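Local coordinates for uncharacterized hypothetical protein (Bacteroides uniformis, PDB 4EIU) that is of unknown function but joins a DUF3823 domain of the transthyretin clan to a second, C-terminal beta-sandwich, at residues A[80-85]-A[107-112]; A[130-135]-A[165-170]; A[136-141]-A[223-228]. All blocks are in the same frame, centred on the assembly; numbering follows the deposited sequence.

Contact 1: residues A[80-85]-A[107-112]; sequences IPLVRE and VKFEVQ
Polar contact between 80-85 and 107-112 is concentrated at Ile80 and Gln112. Ile80 N donates to Gln112 O at 3.1 Å, a fairly straight bond (161° at the hydrogen). Beside it a water closes a second bridge, giving a proton to Ile80 O (2.7 Å) and accepting one from Gln112 N, so the two backbones are joined once directly and once through solvent.

The same two residues also pack by van der Waals contact: Ile80 CD1 lies along the Gln112 side chain, meeting CB and, at 3.8 Å, Gln112 OE1, which takes its hydrogen bond from Lys148 NZ. The apolar contacts belong to Leu82, which reaches over with a single methyl. Its chi2 of 178° sets CD1 anti to CA, at full reach, where it meets Phe109 CD1 at 3.9 Å, obliquely to the ring, and Val111 CG1 at 4.2 Å.

Within 80-85, Arg84 NH1 donates to Pro81 O at 2.7 Å, in the carbonyl plane, a side-chain to backbone bond inside the segment.

Leu82 and Phe109 both pack on Ile75 of strand 69-76, and Phe109 also touches Val97 of strand 91-101; Val111 lies against Val16 of strand 10-18, while Lys148 belongs to helix 142-149.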
ATOM      1  N   ILE A  80      -6.432   6.187  -3.564  1.00 35.78           N
ATOM      2  CA  ILE A  80      -6.821   7.148  -4.574  1.00 34.72           C
ATOM      3  C   ILE A  80      -5.785   8.251  -4.603  1.00 32.16           C
ATOM      4  O   ILE A  80      -5.432   8.794  -3.544  1.00 35.45           O
ATOM      5  CB  ILE A  80      -8.218   7.756  -4.298  1.00 37.03           C
ATOM      6  CG1 ILE A  80      -9.292   6.680  -4.536  1.00 37.17           C
ATOM      7  CG2 ILE A  80      -8.483   8.942  -5.245  1.00 35.86           C
ATOM      8  CD1 ILE A  80     -10.726   7.178  -4.360  1.00 35.29           C
ATOM      9  N   PRO A  81      -5.260   8.554  -5.784  1.00 31.17           N
ATOM     10  CA  PRO A  81      -4.271   9.666  -5.805  1.00 35.76           C
ATOM     11  C   PRO A  81      -4.783  10.960  -5.200  1.00 33.25           C
ATOM     12  O   PRO A  81      -5.929  11.389  -5.504  1.00 34.22           O
ATOM     13  CB  PRO A  81      -3.998   9.858  -7.285  1.00 38.23           C
ATOM     14  CG  PRO A  81      -4.299   8.517  -7.892  1.00 38.17           C
ATOM     15  CD  PRO A  81      -5.441   7.953  -7.108  1.00 36.79           C
ATOM     16  N   LEU A  82      -3.946  11.569  -4.355  1.00 34.85           N
ATOM     17  CA  LEU A  82      -4.231  12.828  -3.702  1.00 39.07           C
ATOM     18  C   LEU A  82      -3.925  14.008  -4.606  1.00 39.85           C
ATOM     19  O   LEU A  82      -4.490  15.074  -4.434  1.00 37.07           O
ATOM     20  CB  LEU A  82      -3.357  12.939  -2.408  1.00 36.63           C
ATOM     21  CG  LEU A  82      -3.678  11.867  -1.346  1.00 40.29           C
ATOM     22  CD1 LEU A  82      -2.705  12.067  -0.159  1.00 38.58           C
ATOM     23  CD2 LEU A  82      -5.153  11.903  -0.906  1.00 39.13           C
ATOM     24  N   VAL A  83      -2.983  13.836  -5.537  1.00 35.55           N
ATOM     25  CA  VAL A  83      -2.641  14.864  -6.476  1.00 37.43           C
ATOM     26  C   VAL A  83      -3.110  14.383  -7.838  1.00 41.27           C
ATOM     27  O   VAL A  83      -2.566  13.421  -8.377  1.00 41.03           O
ATOM     28  CB  VAL A  83      -1.135  15.194  -6.465  1.00 37.27           C
ATOM     29  CG1 VAL A  83      -0.808  16.366  -7.432  1.00 37.96           C
ATOM     30  CG2 VAL A  83      -0.692  15.540  -5.036  1.00 37.05           C
ATOM     31  N   ARG A  84      -4.111  15.056  -8.391  1.00 36.42           N
ATOM     32  CA  ARG A  84      -4.791  14.565  -9.584  1.00 32.96           C
ATOM     33  C   ARG A  84      -4.743  15.563 -10.714  1.00 40.75           C
ATOM     34  O   ARG A  84      -5.289  16.669 -10.588  1.00 40.31           O
ATOM     35  CB  ARG A  84      -6.237  14.191  -9.292  1.00 36.83           C
ATOM     36  CG  ARG A  84      -6.342  13.128  -8.221  1.00 37.38           C
ATOM     37  CD  ARG A  84      -7.714  12.599  -8.071  1.00 37.65           C
ATOM     38  NE  ARG A  84      -8.666  13.487  -7.436  1.00 37.54           N
ATOM     39  CZ  ARG A  84      -8.913  13.570  -6.134  1.00 43.79           C
ATOM     40  NH1 ARG A  84      -8.198  12.904  -5.233  1.00 38.69           N
ATOM     41  NH2 ARG A  84      -9.891  14.354  -5.719  1.00 42.08           N
ATOM     42  N   GLU A  85      -4.090  15.161 -11.814  1.00 40.94           N
ATOM     43  CA  GLU A  85      -4.095  15.904 -13.061  1.00 43.06           C
ATOM     44  C   GLU A  85      -4.683  15.077 -14.198  1.00 45.72           C
ATOM     45  O   GLU A  85      -4.686  13.834 -14.183  1.00 42.04           O
ATOM     46  CB  GLU A  85      -2.710  16.401 -13.430  1.00 46.52           C
ATOM     47  CG  GLU A  85      -1.775  15.261 -13.761  1.00 47.17           C
ATOM     48  CD  GLU A  85      -0.394  15.670 -14.184  1.00 59.01           C
ATOM     49  OE1 GLU A  85       0.100  16.801 -13.918  1.00 48.97           O
ATOM     50  OE2 GLU A  85       0.254  14.760 -14.739  1.00 52.93           O
ATOM     51  N   VAL A 107       2.537  14.851  10.968  1.00 44.33           N
ATOM     52  CA  VAL A 107       1.497  15.094   9.977  1.00 44.60           C
ATOM     53  C   VAL A 107       0.664  13.814   9.904  1.00 55.87           C
ATOM     54  O   VAL A 107       1.157  12.697  10.147  1.00 43.27           O
ATOM     55  CB  VAL A 107       2.049  15.361   8.573  1.00 50.22           C
ATOM     56  CG1 VAL A 107       2.843  16.643   8.563  1.00 49.02           C
ATOM     57  CG2 VAL A 107       2.907  14.175   8.091  1.00 44.80           C
ATOM     58  N   LYS A 108      -0.602  13.969   9.557  1.00 52.44           N
ATOM     59  CA  LYS A 108      -1.478  12.816   9.392  1.00 47.63           C
ATOM     60  C   LYS A 108      -2.155  12.919   8.053  1.00 53.35           C
ATOM     61  O   LYS A 108      -2.686  13.985   7.741  1.00 51.05           O
ATOM     62  CB  LYS A 108      -2.459  12.758  10.545  1.00 48.32           C
ATOM     63  CG  LYS A 108      -3.533  11.681  10.429  1.00 52.97           C
ATOM     64  CD  LYS A 108      -4.258  11.565  11.749  1.00 68.49           C
ATOM     65  CE  LYS A 108      -5.743  11.384  11.556  1.00 66.74           C
ATOM     66  NZ  LYS A 108      -6.376  11.371  12.906  1.00 69.50           N
ATOM     67  N   PHE A 109      -2.101  11.841   7.252  1.00 40.99           N
ATOM     68  CA  PHE A 109      -2.752  11.789   5.958  1.00 38.97           C
ATOM     69  C   PHE A 109      -3.943  10.840   6.039  1.00 43.16           C
ATOM     70  O   PHE A 109      -3.791   9.689   6.393  1.00 43.57           O
ATOM     71  CB  PHE A 109      -1.798  11.275   4.871  1.00 41.53           C
ATOM     72  CG  PHE A 109      -0.862  12.329   4.333  1.00 44.60           C
ATOM     73  CD1 PHE A 109      -1.223  13.130   3.244  1.00 49.84           C
ATOM     74  CD2 PHE A 109       0.348  12.519   4.913  1.00 42.51           C
ATOM     75  CE1 PHE A 109      -0.368  14.108   2.763  1.00 50.93           C
ATOM     76  CE2 PHE A 109       1.223  13.517   4.450  1.00 48.03           C
ATOM     77  CZ  PHE A 109       0.875  14.287   3.375  1.00 48.80           C
ATOM     78  N   GLU A 110      -5.108  11.312   5.626  1.00 42.09           N
ATOM     79  CA  GLU A 110      -6.273  10.452   5.530  1.00 44.58           C
ATOM     80  C   GLU A 110      -6.463  10.154   4.073  1.00 41.01           C
ATOM     81  O   GLU A 110      -6.640  11.083   3.290  1.00 43.53           O
ATOM     82  CB  GLU A 110      -7.508  11.160   6.073  1.00 45.48           C
ATOM     83  CG  GLU A 110      -7.421  11.345   7.558  1.00 50.57           C
ATOM     84  CD  GLU A 110      -8.691  11.967   8.072  1.00 62.77           C
ATOM     85  OE1 GLU A 110      -8.765  13.188   8.036  1.00 69.31           O
ATOM     86  OE2 GLU A 110      -9.614  11.242   8.446  1.00 62.88           O
ATOM     87  N   VAL A 111      -6.479   8.869   3.717  1.00 39.08           N
ATOM     88  CA  VAL A 111      -6.504   8.419   2.325  1.00 34.23           C
ATOM     89  C   VAL A 111      -7.652   7.420   2.166  1.00 35.46           C
ATOM     90  O   VAL A 111      -8.359   7.091   3.122  1.00 38.01           O
ATOM     91  CB  VAL A 111      -5.147   7.825   1.901  1.00 36.01           C
ATOM     92  CG1 VAL A 111      -4.012   8.838   2.145  1.00 37.43           C
ATOM     93  CG2 VAL A 111      -4.874   6.535   2.652  1.00 33.70           C
ATOM     94  N   GLN A 112      -7.856   7.000   0.938  1.00 34.63           N
ATOM     95  CA  GLN A 112      -8.951   6.081   0.563  1.00 36.95           C
ATOM     96  C   GLN A 112      -8.267   4.877  -0.112  1.00 37.67           C
ATOM     97  O   GLN A 112      -8.050   4.883  -1.316  1.00 35.69           O
ATOM     98  CB  GLN A 112      -9.904   6.802  -0.363  1.00 37.19           C
ATOM     99  CG  GLN A 112     -10.784   7.757   0.443  1.00 40.37           C
ATOM    100  CD  GLN A 112     -11.631   8.703  -0.383  1.00 43.06           C
ATOM    101  OE1 GLN A 112     -11.135   9.401  -1.297  1.00 41.33           O
ATOM    102  NE2 GLN A 112     -12.923   8.747  -0.063  1.00 40.10           N
TER
HETATM  103  O   HOH W   1      -6.642   8.657  -1.168  1.00 34.90           O

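Contact 2: residues A[130-135]-A[165-170]; sequences IKAQVR and IQFFVS
Ile130, which meets Phe167 across the contact, has its backbone N hydrogen-bonded to Ser207 OG, and its main chain also pairs with that of Ser207. Between 130-135 and 165-170 themselves the contact is apolar, and one aromatic ring carries most of it. Phe167 has CG anti to its backbone N (chi1 -174°), a setting that carries the ring across to the opposite strand, where its outer atoms meet both Ile130 and Ala132. CE1 lies 3.8 Å from Ala132 CB, with CZ 4.0 Å from the same methyl; this approach is oblique to the ring. Ile130 comes in differently: its CG2 sits at the ring edge, in plane, 4.0 Å from CZ, and the two side chains run at about a right angle. Ile130 O is also near, 3.9 Å from CE2. From the ring's own strand, Val169 CG2 lies 4.1 Å above one face, shifted toward the rim. Farther along, Val134 CG1 meets Ile165 CG2 at 4.4 Å, a looser touch. Phe119, Ile205 and Val219 also pack on Phe167, so that both sheets contribute to its surroundings. Replacing Phe167 by alanine is likely to open a gap between the sheets and leave Ala132 CB and Ile130 CG2 without their aromatic partner. The segment axes approach to 9.6 Å with their N-to-C directions 139° apart, a distance suited to side-chain packing rather than backbone pairing. This is the face-to-face packing of a beta-sandwich: three strands (115-126, 129-138, 202-206) against four (186-189, 162-170, 216-225, 239-247), a strand order consistent with a fibronectin type III-like fold.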
ATOM      1  N   ILE A 130       1.426 -24.299   4.142  1.00 99.73           N
ATOM      2  CA  ILE A 130       0.540 -23.446   4.945  1.00 99.53           C
ATOM      3  C   ILE A 130      -0.700 -23.047   4.142  1.00 93.70           C
ATOM      4  O   ILE A 130      -0.615 -22.805   2.925  1.00 94.33           O
ATOM      5  CB  ILE A 130       1.240 -22.144   5.392  1.00 90.85           C
ATOM      6  CG1 ILE A 130       2.633 -22.429   5.960  1.00 92.84           C
ATOM      7  CG2 ILE A 130       0.384 -21.415   6.427  1.00 87.07           C
ATOM      8  CD1 ILE A 130       3.371 -21.171   6.367  1.00 82.03           C
ATOM      9  N   LYS A 131      -1.836 -22.953   4.839  1.00 93.36           N
ATOM     10  CA  LYS A 131      -3.132 -22.694   4.211  1.00 96.26           C
ATOM     11  C   LYS A 131      -3.892 -21.687   5.052  1.00 91.19           C
ATOM     12  O   LYS A 131      -4.042 -21.887   6.261  1.00 90.99           O
ATOM     13  CB  LYS A 131      -3.935 -23.989   4.119  1.00107.17           C
ATOM     14  CG  LYS A 131      -5.377 -23.846   3.640  1.00110.47           C
ATOM     15  CD  LYS A 131      -6.028 -25.224   3.533  1.00114.67           C
ATOM     16  CE  LYS A 131      -7.539 -25.137   3.378  1.00117.28           C
ATOM     17  NZ  LYS A 131      -8.165 -26.481   3.195  1.00120.34           N
ATOM     18  N   ALA A 132      -4.386 -20.635   4.400  1.00 80.65           N
ATOM     19  CA  ALA A 132      -5.029 -19.510   5.066  1.00 80.98           C
ATOM     20  C   ALA A 132      -6.309 -19.105   4.361  1.00 77.53           C
ATOM     21  O   ALA A 132      -6.473 -19.365   3.170  1.00 83.02           O
ATOM     22  CB  ALA A 132      -4.071 -18.323   5.101  1.00 71.51           C
ATOM     23  N   GLN A 133      -7.195 -18.451   5.114  1.00 81.30           N
ATOM     24  CA  GLN A 133      -8.395 -17.804   4.593  1.00 79.39           C
ATOM     25  C   GLN A 133      -8.168 -16.289   4.515  1.00 77.21           C
ATOM     26  O   GLN A 133      -7.867 -15.640   5.533  1.00 78.64           O
ATOM     27  CB  GLN A 133      -9.595 -18.111   5.497  1.00 85.87           C
ATOM     28  CG  GLN A 133      -9.878 -19.600   5.662  1.00 95.79           C
ATOM     29  CD  GLN A 133     -10.367 -20.232   4.371  1.00 98.88           C
ATOM     30  OE1 GLN A 133      -9.602 -20.855   3.634  1.00107.29           O
ATOM     31  NE2 GLN A 133     -11.643 -20.050   4.080  1.00 94.22           N
ATOM     32  N   VAL A 134      -8.285 -15.735   3.307  1.00 70.17           N
ATOM     33  CA  VAL A 134      -8.089 -14.294   3.062  1.00 65.72           C
ATOM     34  C   VAL A 134      -9.408 -13.659   2.649  1.00 69.88           C
ATOM     35  O   VAL A 134     -10.148 -14.226   1.826  1.00 69.43           O
ATOM     36  CB  VAL A 134      -7.036 -14.019   1.957  1.00 64.83           C
ATOM     37  CG1 VAL A 134      -6.909 -12.521   1.686  1.00 60.68           C
ATOM     38  CG2 VAL A 134      -5.671 -14.561   2.367  1.00 66.32           C
ATOM     39  N   ARG A 135      -9.713 -12.485   3.206  1.00 67.50           N
ATOM     40  CA  ARG A 135     -10.916 -11.760   2.792  1.00 69.76           C
ATOM     41  C   ARG A 135     -10.538 -10.404   2.197  1.00 64.62           C
ATOM     42  O   ARG A 135      -9.965  -9.571   2.884  1.00 56.44           O
ATOM     43  CB  ARG A 135     -11.892 -11.591   3.952  1.00 70.49           C
ATOM     44  CG  ARG A 135     -13.202 -10.950   3.516  1.00 75.46           C
ATOM     45  CD  ARG A 135     -13.962 -10.309   4.663  1.00 83.30           C
ATOM     46  NE  ARG A 135     -14.703 -11.318   5.369  1.00 93.04           N
ATOM     47  CZ  ARG A 135     -14.564 -11.686   6.646  1.00 95.13           C
ATOM     48  NH1 ARG A 135     -13.710 -11.115   7.487  1.00 98.75           N
ATOM     49  NH2 ARG A 135     -15.335 -12.654   7.090  1.00 86.37           N
ATOM     50  N   ILE A 165      -4.403 -12.002  -5.585  1.00 56.58           N
ATOM     51  CA  ILE A 165      -4.107 -12.090  -4.166  1.00 56.01           C
ATOM     52  C   ILE A 165      -2.729 -12.714  -4.017  1.00 63.67           C
ATOM     53  O   ILE A 165      -2.396 -13.674  -4.708  1.00 60.41           O
ATOM     54  CB  ILE A 165      -5.096 -12.978  -3.390  1.00 65.56           C
ATOM     55  CG1 ILE A 165      -6.455 -12.281  -3.275  1.00 60.26           C
ATOM     56  CG2 ILE A 165      -4.541 -13.308  -1.991  1.00 58.72           C
ATOM     57  CD1 ILE A 165      -7.586 -13.190  -2.815  1.00 60.67           C
ATOM     58  N   GLN A 166      -1.934 -12.185  -3.096  1.00 56.97           N
ATOM     59  CA  GLN A 166      -0.617 -12.762  -2.801  1.00 64.43           C
ATOM     60  C   GLN A 166      -0.655 -13.301  -1.400  1.00 63.65           C
ATOM     61  O   GLN A 166      -1.278 -12.685  -0.525  1.00 56.34           O
ATOM     62  CB  GLN A 166       0.474 -11.688  -2.875  1.00 59.42           C
ATOM     63  CG  GLN A 166       0.530 -10.947  -4.203  1.00 55.39           C
ATOM     64  CD  GLN A 166       0.899 -11.854  -5.343  1.00 62.33           C
ATOM     65  OE1 GLN A 166       1.829 -12.659  -5.219  1.00 57.56           O
ATOM     66  NE2 GLN A 166       0.184 -11.736  -6.471  1.00 55.08           N
ATOM     67  N   PHE A 167       0.021 -14.437  -1.199  1.00 60.87           N
ATOM     68  CA  PHE A 167       0.289 -14.992   0.107  1.00 59.38           C
ATOM     69  C   PHE A 167       1.810 -15.000   0.255  1.00 61.05           C
ATOM     70  O   PHE A 167       2.494 -15.893  -0.241  1.00 63.21           O
ATOM     71  CB  PHE A 167      -0.343 -16.376   0.189  1.00 67.57           C
ATOM     72  CG  PHE A 167      -0.282 -17.025   1.534  1.00 71.40           C
ATOM     73  CD1 PHE A 167      -0.681 -16.362   2.676  1.00 69.36           C
ATOM     74  CD2 PHE A 167       0.111 -18.357   1.644  1.00 73.87           C
ATOM     75  CE1 PHE A 167      -0.663 -16.998   3.904  1.00 69.04           C
ATOM     76  CE2 PHE A 167       0.132 -18.990   2.868  1.00 74.68           C
ATOM     77  CZ  PHE A 167      -0.243 -18.304   4.003  1.00 75.66           C
ATOM     78  N   PHE A 168       2.331 -13.926   0.856  1.00 57.80           N
ATOM     79  CA  PHE A 168       3.756 -13.754   1.047  1.00 60.85           C
ATOM     80  C   PHE A 168       4.181 -14.559   2.269  1.00 62.44           C
ATOM     81  O   PHE A 168       3.534 -14.521   3.313  1.00 59.33           O
ATOM     82  CB  PHE A 168       4.130 -12.283   1.231  1.00 59.44           C
ATOM     83  CG  PHE A 168       3.924 -11.430   0.002  1.00 58.14           C
ATOM     84  CD1 PHE A 168       4.609 -11.699  -1.178  1.00 57.40           C
ATOM     85  CD2 PHE A 168       3.086 -10.317   0.042  1.00 52.93           C
ATOM     86  CE1 PHE A 168       4.437 -10.891  -2.302  1.00 57.79           C
ATOM     87  CE2 PHE A 168       2.902  -9.511  -1.078  1.00 51.00           C
ATOM     88  CZ  PHE A 168       3.589  -9.783  -2.243  1.00 56.12           C
ATOM     89  N   VAL A 169       5.262 -15.313   2.115  1.00 63.09           N
ATOM     90  CA  VAL A 169       5.836 -16.080   3.217  1.00 65.72           C
ATOM     91  C   VAL A 169       7.313 -15.729   3.315  1.00 67.83           C
ATOM     92  O   VAL A 169       8.015 -15.654   2.298  1.00 66.39           O
ATOM     93  CB  VAL A 169       5.624 -17.588   2.982  1.00 70.84           C
ATOM     94  CG1 VAL A 169       6.301 -18.421   4.062  1.00 68.79           C
ATOM     95  CG2 VAL A 169       4.132 -17.898   2.916  1.00 68.17           C
ATOM     96  N   SER A 170       7.781 -15.486   4.535  1.00 66.98           N
ATOM     97  CA  SER A 170       9.176 -15.137   4.766  1.00 69.30           C
ATOM     98  C   SER A 170       9.619 -15.579   6.167  1.00 70.38           C
ATOM     99  O   SER A 170       8.812 -15.626   7.107  1.00 66.47           O
ATOM    100  CB  SER A 170       9.346 -13.627   4.621  1.00 67.06           C
ATOM    101  OG  SER A 170      10.698 -13.220   4.668  1.00 66.79           O
TER

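Contact 3: residues A[136-141]-A[223-228]; sequences VTRGVS and ARINYD
Val136 and Ala223 face each other inside the C-terminal beta-sandwich, near the ends of strands 129-138 and 216-225, which belong to opposite sheets. Both side chains point toward the other strand, and Val136 CG2 comes within 3.8 Å of Ala223 CB; CG1 of the same valine follows at 4.1 Å. The small methyl of Ala223 thus lies against both branches of the valine, and the CA atoms of the pair are 7.2 Å apart. Phe195 and Ile165 pack on Val136, while Leu115 and Val117 pack on Ala223.

The touching parts run 37° apart in direction. In a fibronectin type III-like sandwich, which the strand order suggests, these would be the second and sixth strands, each an inner strand of its sheet.

Two residues on, the strands have spread to a CA separation of 10.0 Å at Arg138 and Ile225, and a long side chain spans the difference. Arg138 is bent at chi2 (-66°), which turns the guanidinium toward Ile225, whose CG2 meets NH1 at 3.7 Å, at the edge of the group and near its plane. The polar end is held elsewhere: NH2 forms a salt bridge with Glu196 OE2, and NH1 is hydrogen-bonded to Leu160 O.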
ATOM      1  N   VAL A 136     -10.868 -10.190   0.921  1.00 58.33           N
ATOM      2  CA  VAL A 136     -10.646  -8.901   0.258  1.00 57.30           C
ATOM      3  C   VAL A 136     -11.954  -8.122   0.094  1.00 55.13           C
ATOM      4  O   VAL A 136     -12.965  -8.644  -0.408  1.00 54.44           O
ATOM      5  CB  VAL A 136      -9.956  -9.077  -1.109  1.00 55.63           C
ATOM      6  CG1 VAL A 136      -9.727  -7.716  -1.795  1.00 50.57           C
ATOM      7  CG2 VAL A 136      -8.644  -9.842  -0.933  1.00 53.63           C
ATOM      8  N   THR A 137     -11.938  -6.864   0.510  1.00 50.29           N
ATOM      9  CA  THR A 137     -13.088  -5.956   0.296  1.00 51.96           C
ATOM     10  C   THR A 137     -12.630  -4.619  -0.257  1.00 50.37           C
ATOM     11  O   THR A 137     -11.459  -4.255  -0.144  1.00 47.21           O
ATOM     12  CB  THR A 137     -13.894  -5.717   1.606  1.00 51.47           C
ATOM     13  OG1 THR A 137     -12.993  -5.351   2.649  1.00 59.43           O
ATOM     14  CG2 THR A 137     -14.699  -6.977   2.048  1.00 56.59           C
ATOM     15  N   ARG A 138     -13.550  -3.875  -0.862  1.00 50.06           N
ATOM     16  CA  ARG A 138     -13.258  -2.509  -1.318  1.00 48.49           C
ATOM     17  C   ARG A 138     -12.915  -1.587  -0.149  1.00 44.80           C
ATOM     18  O   ARG A 138     -13.608  -1.588   0.856  1.00 50.20           O
ATOM     19  CB  ARG A 138     -14.455  -1.943  -2.070  1.00 46.84           C
ATOM     20  CG  ARG A 138     -14.801  -2.661  -3.357  1.00 53.42           C
ATOM     21  CD  ARG A 138     -13.706  -2.512  -4.405  1.00 47.83           C
ATOM     22  NE  ARG A 138     -14.059  -3.199  -5.645  1.00 52.10           N
ATOM     23  CZ  ARG A 138     -13.227  -3.330  -6.678  1.00 53.59           C
ATOM     24  NH1 ARG A 138     -12.042  -2.789  -6.632  1.00 45.41           N
ATOM     25  NH2 ARG A 138     -13.581  -3.980  -7.780  1.00 46.48           N
ATOM     26  N   GLY A 139     -11.851  -0.811  -0.266  1.00 45.12           N
ATOM     27  CA  GLY A 139     -11.477   0.103   0.808  1.00 46.87           C
ATOM     28  C   GLY A 139     -12.201   1.440   0.665  1.00 45.06           C
ATOM     29  O   GLY A 139     -12.266   2.226   1.618  1.00 45.25           O
ATOM     30  N   VAL A 140     -12.682   1.717  -0.548  1.00 43.13           N
ATOM     31  CA  VAL A 140     -13.404   2.936  -0.895  1.00 43.74           C
ATOM     32  C   VAL A 140     -14.459   2.499  -1.905  1.00 43.15           C
ATOM     33  O   VAL A 140     -14.219   1.562  -2.686  1.00 46.40           O
ATOM     34  CB  VAL A 140     -12.475   3.961  -1.540  1.00 40.99           C
ATOM     35  CG1 VAL A 140     -11.798   3.403  -2.796  1.00 40.98           C
ATOM     36  CG2 VAL A 140     -13.235   5.237  -1.849  1.00 39.75           C
ATOM     37  N   SER A 141     -15.626   3.131  -1.882  1.00 43.80           N
ATOM     38  CA  SER A 141     -16.695   2.734  -2.796  1.00 51.18           C
ATOM     39  C   SER A 141     -16.273   2.965  -4.241  1.00 49.67           C
ATOM     40  O   SER A 141     -15.554   3.953  -4.592  1.00 41.93           O
ATOM     41  CB  SER A 141     -17.991   3.489  -2.518  1.00 57.68           C
ATOM     42  OG  SER A 141     -17.843   4.830  -2.917  1.00 55.76           O
ATOM     43  N   ALA A 223      -3.511  -7.745  -1.826  1.00 49.99           N
ATOM     44  CA  ALA A 223      -4.355  -7.722  -3.049  1.00 51.59           C
ATOM     45  C   ALA A 223      -4.262  -6.334  -3.697  1.00 47.08           C
ATOM     46  O   ALA A 223      -3.931  -5.317  -3.039  1.00 41.03           O
ATOM     47  CB  ALA A 223      -5.772  -8.100  -2.745  1.00 46.99           C
ATOM     48  N   ARG A 224      -4.422  -6.311  -5.011  1.00 43.15           N
ATOM     49  CA  ARG A 224      -4.370  -5.048  -5.721  1.00 39.91           C
ATOM     50  C   ARG A 224      -5.364  -5.007  -6.864  1.00 43.95           C
ATOM     51  O   ARG A 224      -5.929  -6.042  -7.264  1.00 45.60           O
ATOM     52  CB  ARG A 224      -2.963  -4.803  -6.222  1.00 40.39           C
ATOM     53  CG  ARG A 224      -2.475  -5.836  -7.220  1.00 44.31           C
ATOM     54  CD  ARG A 224      -1.118  -5.470  -7.744  1.00 46.79           C
ATOM     55  NE  ARG A 224      -0.562  -6.563  -8.523  1.00 46.92           N
ATOM     56  CZ  ARG A 224       0.605  -6.531  -9.144  1.00 48.54           C
ATOM     57  NH1 ARG A 224       1.389  -5.475  -9.061  1.00 48.17           N
ATOM     58  NH2 ARG A 224       1.003  -7.595  -9.836  1.00 49.06           N
ATOM     59  N   ILE A 225      -5.565  -3.801  -7.364  1.00 43.27           N
ATOM     60  CA  ILE A 225      -6.423  -3.527  -8.495  1.00 41.18           C
ATOM     61  C   ILE A 225      -5.612  -3.204  -9.742  1.00 45.99           C
ATOM     62  O   ILE A 225      -4.407  -3.035  -9.672  1.00 42.62           O
ATOM     63  CB  ILE A 225      -7.479  -2.411  -8.199  1.00 38.88           C
ATOM     64  CG1 ILE A 225      -6.837  -1.052  -7.886  1.00 39.02           C
ATOM     65  CG2 ILE A 225      -8.366  -2.859  -7.053  1.00 35.93           C
ATOM     66  CD1 ILE A 225      -7.788   0.161  -7.973  1.00 39.96           C
ATOM     67  N   ASN A 226      -6.302  -3.101 -10.881  1.00 42.91           N
ATOM     68  CA  ASN A 226      -5.699  -2.799 -12.186  1.00 39.59           C
ATOM     69  C   ASN A 226      -5.458  -1.287 -12.386  1.00 38.04           C
ATOM     70  O   ASN A 226      -5.956  -0.664 -13.325  1.00 41.32           O
ATOM     71  CB  ASN A 226      -6.607  -3.402 -13.275  1.00 43.26           C
ATOM     72  CG  ASN A 226      -6.043  -3.254 -14.682  1.00 51.98           C
ATOM     73  OD1 ASN A 226      -4.841  -3.249 -14.851  1.00 48.85           O
ATOM     74  ND2 ASN A 226      -6.922  -3.104 -15.695  1.00 46.84           N
ATOM     75  N   TYR A 227      -4.681  -0.678 -11.487  1.00 37.01           N
ATOM     76  CA  TYR A 227      -4.508   0.755 -11.462  1.00 37.39           C
ATOM     77  C   TYR A 227      -3.179   1.128 -10.801  1.00 38.97           C
ATOM     78  O   TYR A 227      -2.882   0.679  -9.701  1.00 36.12           O
ATOM     79  CB  TYR A 227      -5.653   1.413 -10.664  1.00 37.20           C
ATOM     80  CG  TYR A 227      -5.751   2.904 -10.898  1.00 35.99           C
ATOM     81  CD1 TYR A 227      -6.233   3.420 -12.085  1.00 40.48           C
ATOM     82  CD2 TYR A 227      -5.318   3.827  -9.915  1.00 38.08           C
ATOM     83  CE1 TYR A 227      -6.304   4.814 -12.306  1.00 36.69           C
ATOM     84  CE2 TYR A 227      -5.380   5.182 -10.132  1.00 39.21           C
ATOM     85  CZ  TYR A 227      -5.873   5.674 -11.314  1.00 40.85           C
ATOM     86  OH  TYR A 227      -5.913   7.010 -11.501  1.00 40.64           O
ATOM     87  N   ASP A 228      -2.411   1.921 -11.517  1.00 38.93           N
ATOM     88  CA  ASP A 228      -1.082   2.307 -11.093  1.00 38.09           C
ATOM     89  C   ASP A 228      -1.028   3.639 -10.412  1.00 37.55           C
ATOM     90  O   ASP A 228      -1.776   4.571 -10.762  1.00 39.03           O
ATOM     91  CB  ASP A 228      -0.065   2.226 -12.259  1.00 42.42           C
ATOM     92  CG  ASP A 228      -0.420   3.097 -13.464  1.00 44.00           C
ATOM     93  OD1 ASP A 228      -1.580   3.490 -13.638  1.00 54.47           O
ATOM     94  OD2 ASP A 228       0.487   3.412 -14.254  1.00 48.70           O
TER

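Followed from the N terminus, contact 1 comes first, closing a 21-residue excursion through strand 91-101 and bringing the end of strand 104-111 back to 80-85 in the DUF3823 domain. It is complete before the others open. Strand 129-138 then serves both: 130-135 waits for 165-170 after helix 142-149, while 136-141 finds 223-228 only 82 residues later. Contacts 2 and 3 therefore cross along the chain, joining one strand to two neighbours of the opposite sheet, and they touch through Ile165. Contact 3 also meets contact 1, where Val140 packs on Ile80 and Gln112 and Tyr227 on Pro81. Contacts 1 and 2, centres about 28 Å apart, do not touch.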